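Local coordinates for alkylhydroperoxidase AhpD core: uncharacterized peroxidase-related protein (Ralstonia eutropha, PDB 2PRR), which probably acts as a peroxidase-related oxidoreductase of the AhpD-like carboxymuconolactone decarboxylase family, although it remains uncharacterised, at residues F42-H47 against I179-N184; A131-K136 against E143-A148. One frame throughout, in Å; residues are numbered along the deposited sequence.

Interaction 1: residues F42-H47 against I179-N184; sequences FLTLAH and IGMRPN
Thr44 meets both Ile179 and Met181, the latter present as selenomethionine, and no hydrogen bond joins the two segments. The terminal CD1 of Ile179 sits against Thr44 CB, at 3.7 Å, and is only slightly farther from the hydroxyl. Met181 approaches mainly the hydroxyl: its side chain crosses that of Thr44 obliquely, with CG anti to the backbone N (chi1 -163°) and a bend at chi3 (-74°) that folds the end of the chain around the oxygen. Thr44 OG1 thus lies 3.6 Å from Met181 CG and 3.4 Å from Met181 CE, with SE slightly farther off. The same methyl also approaches the leucine one residue on, Leu45 CD2 lying 4.3 Å from Met181 CE.

Polar needs are met outside the pair. Thr44 OG1 is hydrogen-bonded to the carbonyl of Asn40, one turn earlier, so this buried hydroxyl can sit among carbon atoms. Asn40 also holds the other segment, its ND2 bonding to Arg182 O and its N to Asn184 OD1.

Gly180, with positive phi, takes the chain out of helix 156-179, and the buried side chain of the next residue, Met181, also touches Tyr89 of helix 88-102. The contact therefore packs the loop before helix 185-189 on the short helix 40-45, within an all-helical fold consistent with the AhpD-like family.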
ATOM      1  N   PHE D  42       6.358  14.956 -29.300  1.00 34.26           N
ATOM      2  CA  PHE D  42       6.794  14.653 -30.665  1.00 34.13           C
ATOM      3  C   PHE D  42       8.311  14.744 -30.823  1.00 34.44           C
ATOM      4  O   PHE D  42       8.930  13.892 -31.439  1.00 35.34           O
ATOM      5  CB  PHE D  42       6.162  15.614 -31.698  1.00 35.08           C
ATOM      6  CG  PHE D  42       4.667  15.493 -31.828  1.00 35.78           C
ATOM      7  CD1 PHE D  42       4.103  14.563 -32.680  1.00 35.88           C
ATOM      8  CD2 PHE D  42       3.818  16.337 -31.109  1.00 41.39           C
ATOM      9  CE1 PHE D  42       2.704  14.463 -32.799  1.00 37.99           C
ATOM     10  CE2 PHE D  42       2.426  16.230 -31.219  1.00 38.45           C
ATOM     11  CZ  PHE D  42       1.880  15.294 -32.064  1.00 36.02           C
ATOM     12  N   LEU D  43       8.900  15.792 -30.271  1.00 34.23           N
ATOM     13  CA  LEU D  43      10.315  16.026 -30.410  1.00 34.11           C
ATOM     14  C   LEU D  43      11.141  15.074 -29.579  1.00 34.38           C
ATOM     15  O   LEU D  43      12.209  14.653 -30.012  1.00 35.27           O
ATOM     16  CB  LEU D  43      10.623  17.462 -30.010  1.00 36.20           C
ATOM     17  CG  LEU D  43       9.943  18.509 -30.905  1.00 38.69           C
ATOM     18  CD1 LEU D  43       9.888  19.849 -30.183  1.00 41.42           C
ATOM     19  CD2 LEU D  43      10.648  18.601 -32.268  1.00 37.54           C
ATOM     20  N   THR D  44      10.661  14.733 -28.390  1.00 33.62           N
ATOM     21  CA  THR D  44      11.415  13.833 -27.508  1.00 33.02           C
ATOM     22  C   THR D  44      11.388  12.396 -27.998  1.00 32.72           C
ATOM     23  O   THR D  44      12.416  11.704 -27.969  1.00 32.64           O
ATOM     24  CB  THR D  44      10.924  13.916 -26.027  1.00 32.06           C
ATOM     25  OG1 THR D  44       9.516  13.647 -25.954  1.00 31.79           O
ATOM     26  CG2 THR D  44      11.197  15.294 -25.469  1.00 32.49           C
ATOM     27  N   LEU D  45      10.218  11.941 -28.449  1.00 34.12           N
ATOM     28  CA  LEU D  45      10.090  10.575 -28.990  1.00 34.34           C
ATOM     29  C   LEU D  45      10.741  10.428 -30.369  1.00 33.84           C
ATOM     30  O   LEU D  45      11.083   9.320 -30.765  1.00 31.08           O
ATOM     31  CB  LEU D  45       8.633  10.098 -29.022  1.00 34.43           C
ATOM     32  CG  LEU D  45       7.936   9.906 -27.664  1.00 33.48           C
ATOM     33  CD1 LEU D  45       6.529   9.450 -27.921  1.00 31.98           C
ATOM     34  CD2 LEU D  45       8.647   8.909 -26.664  1.00 33.94           C
ATOM     35  N   ALA D  46      10.953  11.543 -31.078  1.00 35.81           N
ATOM     36  CA  ALA D  46      11.628  11.524 -32.393  1.00 35.46           C
ATOM     37  C   ALA D  46      13.089  11.005 -32.309  1.00 36.49           C
ATOM     38  O   ALA D  46      13.712  10.775 -33.341  1.00 38.46           O
ATOM     39  CB  ALA D  46      11.569  12.907 -33.048  1.00 36.08           C
ATOM     40  N   HIS D  47      13.626  10.876 -31.084  1.00 35.87           N
ATOM     41  CA  HIS D  47      14.924  10.247 -30.804  1.00 34.83           C
ATOM     42  C   HIS D  47      14.915   8.763 -31.223  1.00 34.95           C
ATOM     43  O   HIS D  47      15.947   8.215 -31.578  1.00 34.84           O
ATOM     44  CB  HIS D  47      15.238  10.372 -29.291  1.00 34.98           C
ATOM     45  CG  HIS D  47      16.476   9.648 -28.846  1.00 29.72           C
ATOM     46  ND1 HIS D  47      17.750  10.066 -29.178  1.00 24.10           N
ATOM     47  CD2 HIS D  47      16.633   8.558 -28.057  1.00 32.55           C
ATOM     48  CE1 HIS D  47      18.635   9.243 -28.641  1.00 33.66           C
ATOM     49  NE2 HIS D  47      17.985   8.322 -27.949  1.00 28.86           N
ATOM     50  N   ILE D 179      12.015   9.570 -19.233  1.00 29.82           N
ATOM     51  CA  ILE D 179      12.905  10.481 -19.953  1.00 30.53           C
ATOM     52  C   ILE D 179      12.893  11.949 -19.442  1.00 31.17           C
ATOM     53  O   ILE D 179      13.698  12.776 -19.889  1.00 33.22           O
ATOM     54  CB  ILE D 179      12.636  10.444 -21.515  1.00 29.51           C
ATOM     55  CG1 ILE D 179      11.346  11.139 -21.907  1.00 28.50           C
ATOM     56  CG2 ILE D 179      12.601   9.009 -22.058  1.00 28.27           C
ATOM     57  CD1 ILE D 179      11.265  11.370 -23.433  1.00 29.49           C
ATOM     58  N   GLY D 180      11.988  12.263 -18.517  1.00 31.51           N
ATOM     59  CA  GLY D 180      11.857  13.600 -17.978  1.00 29.02           C
ATOM     60  C   GLY D 180      11.174  14.491 -18.977  1.00 29.46           C
ATOM     61  O   GLY D 180      11.544  15.676 -19.148  1.00 31.26           O
HETATM   62  N   MSE D 181      10.161  13.948 -19.638  1.00 28.69           N
HETATM   63  CA  MSE D 181       9.486  14.697 -20.686  1.00 25.77           C
HETATM   64  C   MSE D 181       8.827  15.926 -20.056  1.00 30.27           C
HETATM   65  O   MSE D 181       8.099  15.810 -19.064  1.00 31.99           O
HETATM   66  CB  MSE D 181       8.499  13.814 -21.415  1.00 27.32           C
HETATM   67  CG  MSE D 181       8.071  14.404 -22.778  1.00 10.95           C
HETATM   68 SE   MSE D 181       6.634  13.440 -23.310  0.75 19.30          SE
HETATM   69  CE  MSE D 181       7.580  11.930 -23.756  1.00 22.56           C
ATOM     70  N   ARG D 182       9.127  17.104 -20.613  1.00 30.75           N
ATOM     71  CA  ARG D 182       8.685  18.381 -20.058  1.00 28.85           C
ATOM     72  C   ARG D 182       7.509  19.010 -20.801  1.00 30.80           C
ATOM     73  O   ARG D 182       7.592  19.263 -22.019  1.00 30.75           O
ATOM     74  CB  ARG D 182       9.851  19.378 -20.040  1.00 25.39           C
ATOM     75  CG  ARG D 182       9.547  20.658 -19.270  1.00 26.93           C
ATOM     76  CD  ARG D 182      10.556  21.791 -19.512  1.00 31.21           C
ATOM     77  NE  ARG D 182      10.068  23.038 -18.907  1.00 32.21           N
ATOM     78  CZ  ARG D 182      10.254  23.393 -17.633  1.00 26.30           C
ATOM     79  NH1 ARG D 182      10.972  22.661 -16.797  1.00 28.82           N
ATOM     80  NH2 ARG D 182       9.732  24.524 -17.192  1.00 32.52           N
ATOM     81  N   PRO D 183       6.422  19.294 -20.057  1.00 31.31           N
ATOM     82  CA  PRO D 183       5.279  19.935 -20.677  1.00 31.10           C
ATOM     83  C   PRO D 183       5.602  21.362 -21.132  1.00 33.26           C
ATOM     84  O   PRO D 183       6.304  22.108 -20.438  1.00 32.10           O
ATOM     85  CB  PRO D 183       4.208  19.925 -19.587  1.00 30.71           C
ATOM     86  CG  PRO D 183       4.934  19.594 -18.279  1.00 27.34           C
ATOM     87  CD  PRO D 183       6.232  19.016 -18.610  1.00 29.07           C
ATOM     88  N   ASN D 184       5.091  21.719 -22.302  1.00 33.15           N
ATOM     89  CA  ASN D 184       5.302  23.036 -22.863  1.00 34.14           C
ATOM     90  C   ASN D 184       4.602  24.094 -22.023  1.00 34.88           C
ATOM     91  O   ASN D 184       3.603  23.816 -21.369  1.00 35.69           O
ATOM     92  CB  ASN D 184       4.781  23.113 -24.310  1.00 34.07           C
ATOM     93  CG  ASN D 184       5.299  22.008 -25.178  1.00 30.07           C
ATOM     94  OD1 ASN D 184       4.920  20.833 -25.020  1.00 29.66           O
ATOM     95  ND2 ASN D 184       6.133  22.364 -26.135  1.00 32.16           N
TER

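Interaction 2: residues A131-K136 against E143-A148; sequences ALKVCK and EADFEA
Lys133 lays the end of its side chain across the carboxylate of Asp145, the two side chains crossing at about a right angle. The lysine is extended along its whole length, and with CG anti to the backbone N (chi1 -167°) it reaches out from its helix toward the neighbouring one. Its ammonium forms a short salt bridge, 2.6 Å from Lys133 NZ to Asp145 OD2, which accepts it through its syn lone pair. The other oxygen stands farther back, with Asp145 OD1 at 3.3 Å from Lys133 NZ. The methylenes share in the overlap: Lys133 CD is 3.3 Å from Asp145 OD2.

Both charged ends have a second partner in the intervening loop. Lys133 NZ also donates to Glu140 O, while Asp145 OD2 accepts the backbone N of Asn142. The ion pair is thereby tied to the connection that it spans, which probably limits how far either group can swing.

At the surface, this bridge links two consecutive helices, 122-137 and 143-151, across the short loop between them. Beneath it, Ala131 and Cys135 pack on helices 71-84 and 156-179, and Phe146 rests on Ala159 of helix 156-179.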
ATOM      1  N   ALA D 131     -11.752   3.191 -15.506  1.00 26.12           N
ATOM      2  CA  ALA D 131     -10.418   3.613 -15.925  1.00 26.52           C
ATOM      3  C   ALA D 131      -9.384   3.446 -14.810  1.00 26.26           C
ATOM      4  O   ALA D 131      -8.294   2.947 -15.042  1.00 29.11           O
ATOM      5  CB  ALA D 131     -10.456   5.050 -16.337  1.00 24.08           C
ATOM      6  N   LEU D 132      -9.713   3.898 -13.606  1.00 26.84           N
ATOM      7  CA  LEU D 132      -8.779   3.779 -12.486  1.00 26.47           C
ATOM      8  C   LEU D 132      -8.493   2.353 -12.099  1.00 24.22           C
ATOM      9  O   LEU D 132      -7.357   2.057 -11.737  1.00 24.90           O
ATOM     10  CB  LEU D 132      -9.208   4.615 -11.276  1.00 27.63           C
ATOM     11  CG  LEU D 132      -8.626   6.049 -11.205  1.00 28.46           C
ATOM     12  CD1 LEU D 132      -7.111   6.009 -11.114  1.00 31.18           C
ATOM     13  CD2 LEU D 132      -9.022   6.956 -12.368  1.00 32.67           C
ATOM     14  N   LYS D 133      -9.489   1.472 -12.228  1.00 24.95           N
ATOM     15  CA  LYS D 133      -9.318   0.035 -11.947  1.00 25.64           C
ATOM     16  C   LYS D 133      -8.402  -0.651 -12.980  1.00 26.10           C
ATOM     17  O   LYS D 133      -7.554  -1.489 -12.639  1.00 24.95           O
ATOM     18  CB  LYS D 133     -10.668  -0.687 -11.916  1.00 27.28           C
ATOM     19  CG  LYS D 133     -10.535  -2.087 -11.312  1.00 26.11           C
ATOM     20  CD  LYS D 133     -11.837  -2.845 -11.195  1.00 27.54           C
ATOM     21  CE  LYS D 133     -11.618  -4.057 -10.216  1.00 29.91           C
ATOM     22  NZ  LYS D 133     -12.780  -5.010 -10.107  1.00 24.03           N
ATOM     23  N   VAL D 134      -8.604  -0.311 -14.252  1.00 26.00           N
ATOM     24  CA  VAL D 134      -7.771  -0.812 -15.307  1.00 24.77           C
ATOM     25  C   VAL D 134      -6.353  -0.289 -15.068  1.00 27.46           C
ATOM     26  O   VAL D 134      -5.376  -1.021 -15.195  1.00 28.98           O
ATOM     27  CB  VAL D 134      -8.240  -0.283 -16.696  1.00 24.80           C
ATOM     28  CG1 VAL D 134      -7.251  -0.653 -17.770  1.00 23.62           C
ATOM     29  CG2 VAL D 134      -9.629  -0.782 -17.044  1.00 22.30           C
ATOM     30  N   CYS D 135      -6.264   1.000 -14.750  1.00 29.09           N
ATOM     31  CA  CYS D 135      -5.001   1.664 -14.515  1.00 28.15           C
ATOM     32  C   CYS D 135      -4.205   1.004 -13.401  1.00 26.18           C
ATOM     33  O   CYS D 135      -3.075   0.667 -13.623  1.00 25.28           O
ATOM     34  CB  CYS D 135      -5.234   3.134 -14.184  1.00 28.19           C
ATOM     35  SG  CYS D 135      -3.743   4.097 -13.968  1.00 30.11           S
ATOM     36  N   LYS D 136      -4.808   0.753 -12.239  1.00 28.50           N
ATOM     37  CA  LYS D 136      -4.063   0.184 -11.084  1.00 27.59           C
ATOM     38  C   LYS D 136      -4.373  -1.251 -10.632  1.00 28.92           C
ATOM     39  O   LYS D 136      -3.646  -1.799  -9.800  1.00 30.19           O
ATOM     40  CB  LYS D 136      -4.286   1.061  -9.853  1.00 30.82           C
ATOM     41  CG  LYS D 136      -3.843   2.509  -9.978  1.00 35.63           C
ATOM     42  CD  LYS D 136      -2.324   2.713 -10.091  1.00 37.89           C
ATOM     43  CE  LYS D 136      -2.057   4.235 -10.339  1.00 37.78           C
ATOM     44  NZ  LYS D 136      -0.622   4.679 -10.522  1.00 36.03           N
ATOM     45  N   GLU D 143     -16.911  -9.112 -14.434  1.00 33.75           N
ATOM     46  CA  GLU D 143     -18.172  -8.802 -15.133  1.00 36.85           C
ATOM     47  C   GLU D 143     -19.009  -7.697 -14.484  1.00 35.05           C
ATOM     48  O   GLU D 143     -19.732  -6.962 -15.183  1.00 32.17           O
ATOM     49  CB  GLU D 143     -19.015 -10.076 -15.328  1.00 38.06           C
ATOM     50  CG  GLU D 143     -18.356 -11.089 -16.273  1.00 44.45           C
ATOM     51  CD  GLU D 143     -18.180 -10.563 -17.699  1.00 50.22           C
ATOM     52  OE1 GLU D 143     -19.170 -10.041 -18.275  1.00 47.99           O
ATOM     53  OE2 GLU D 143     -17.047 -10.680 -18.233  1.00 45.77           O
ATOM     54  N   ALA D 144     -18.893  -7.580 -13.155  1.00 33.44           N
ATOM     55  CA  ALA D 144     -19.609  -6.557 -12.414  1.00 32.42           C
ATOM     56  C   ALA D 144     -19.097  -5.168 -12.790  1.00 32.32           C
ATOM     57  O   ALA D 144     -19.859  -4.198 -12.747  1.00 34.71           O
ATOM     58  CB  ALA D 144     -19.503  -6.794 -10.922  1.00 34.06           C
ATOM     59  N   ASP D 145     -17.837  -5.061 -13.195  1.00 31.03           N
ATOM     60  CA  ASP D 145     -17.300  -3.754 -13.604  1.00 31.77           C
ATOM     61  C   ASP D 145     -17.925  -3.361 -14.941  1.00 32.06           C
ATOM     62  O   ASP D 145     -18.193  -2.183 -15.179  1.00 33.55           O
ATOM     63  CB  ASP D 145     -15.766  -3.764 -13.690  1.00 29.45           C
ATOM     64  CG  ASP D 145     -15.091  -4.133 -12.346  1.00 32.42           C
ATOM     65  OD1 ASP D 145     -15.525  -3.690 -11.259  1.00 39.51           O
ATOM     66  OD2 ASP D 145     -14.101  -4.878 -12.383  1.00 22.45           O
ATOM     67  N   PHE D 146     -18.159  -4.338 -15.814  1.00 31.96           N
ATOM     68  CA  PHE D 146     -18.799  -4.044 -17.089  1.00 33.03           C
ATOM     69  C   PHE D 146     -20.272  -3.715 -16.860  1.00 33.70           C
ATOM     70  O   PHE D 146     -20.769  -2.764 -17.465  1.00 34.42           O
ATOM     71  CB  PHE D 146     -18.592  -5.171 -18.097  1.00 33.88           C
ATOM     72  CG  PHE D 146     -17.157  -5.316 -18.558  1.00 34.78           C
ATOM     73  CD1 PHE D 146     -16.637  -4.464 -19.526  1.00 33.55           C
ATOM     74  CD2 PHE D 146     -16.325  -6.298 -18.012  1.00 32.83           C
ATOM     75  CE1 PHE D 146     -15.307  -4.589 -19.937  1.00 31.11           C
ATOM     76  CE2 PHE D 146     -15.000  -6.424 -18.424  1.00 28.03           C
ATOM     77  CZ  PHE D 146     -14.494  -5.567 -19.388  1.00 34.20           C
ATOM     78  N   GLU D 147     -20.953  -4.479 -15.991  1.00 35.29           N
ATOM     79  CA  GLU D 147     -22.368  -4.216 -15.611  1.00 38.43           C
ATOM     80  C   GLU D 147     -22.572  -2.793 -15.113  1.00 37.47           C
ATOM     81  O   GLU D 147     -23.508  -2.107 -15.533  1.00 39.33           O
ATOM     82  CB  GLU D 147     -22.863  -5.168 -14.512  1.00 38.68           C
ATOM     83  CG  GLU D 147     -23.254  -6.588 -14.992  1.00 48.44           C
ATOM     84  CD  GLU D 147     -23.489  -7.600 -13.847  1.00 46.98           C
ATOM     85  OE1 GLU D 147     -24.312  -7.304 -12.949  1.00 63.50           O
ATOM     86  OE2 GLU D 147     -22.861  -8.695 -13.867  1.00 56.08           O
ATOM     87  N   ALA D 148     -21.689  -2.349 -14.229  1.00 36.81           N
ATOM     88  CA  ALA D 148     -21.765  -1.002 -13.675  1.00 36.37           C
ATOM     89  C   ALA D 148     -21.727   0.073 -14.739  1.00 35.64           C
ATOM     90  O   ALA D 148     -22.437   1.057 -14.642  1.00 36.78           O
ATOM     91  CB  ALA D 148     -20.649  -0.776 -12.676  1.00 37.54           C
TER

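Overall arrangement
Interactions 1 and 2 lie on opposite sides of the chain's centre, their centres 31 Å apart and their nearest atoms about 16 Å apart. Helix 156-179 connects the two regions, running from beside Phe146 to the loop of interaction 1. His47 hydrogen-bonds to Glu157 of the second subunit, and Glu143 forms a salt bridge with Arg11 of that subunit. The loop of interaction 1 packs on Leu88 and Tyr89, the middle residues of a Cys-X-X-Cys sequence that is probably the redox site, as in AhpD; Lys136 of interaction 2 bonds to Asn85, shortly before it. A PEG molecule, probably from crystallisation, is hydrogen-bonded to Gly180 O and lies about 6 Å from the Met181 side chain.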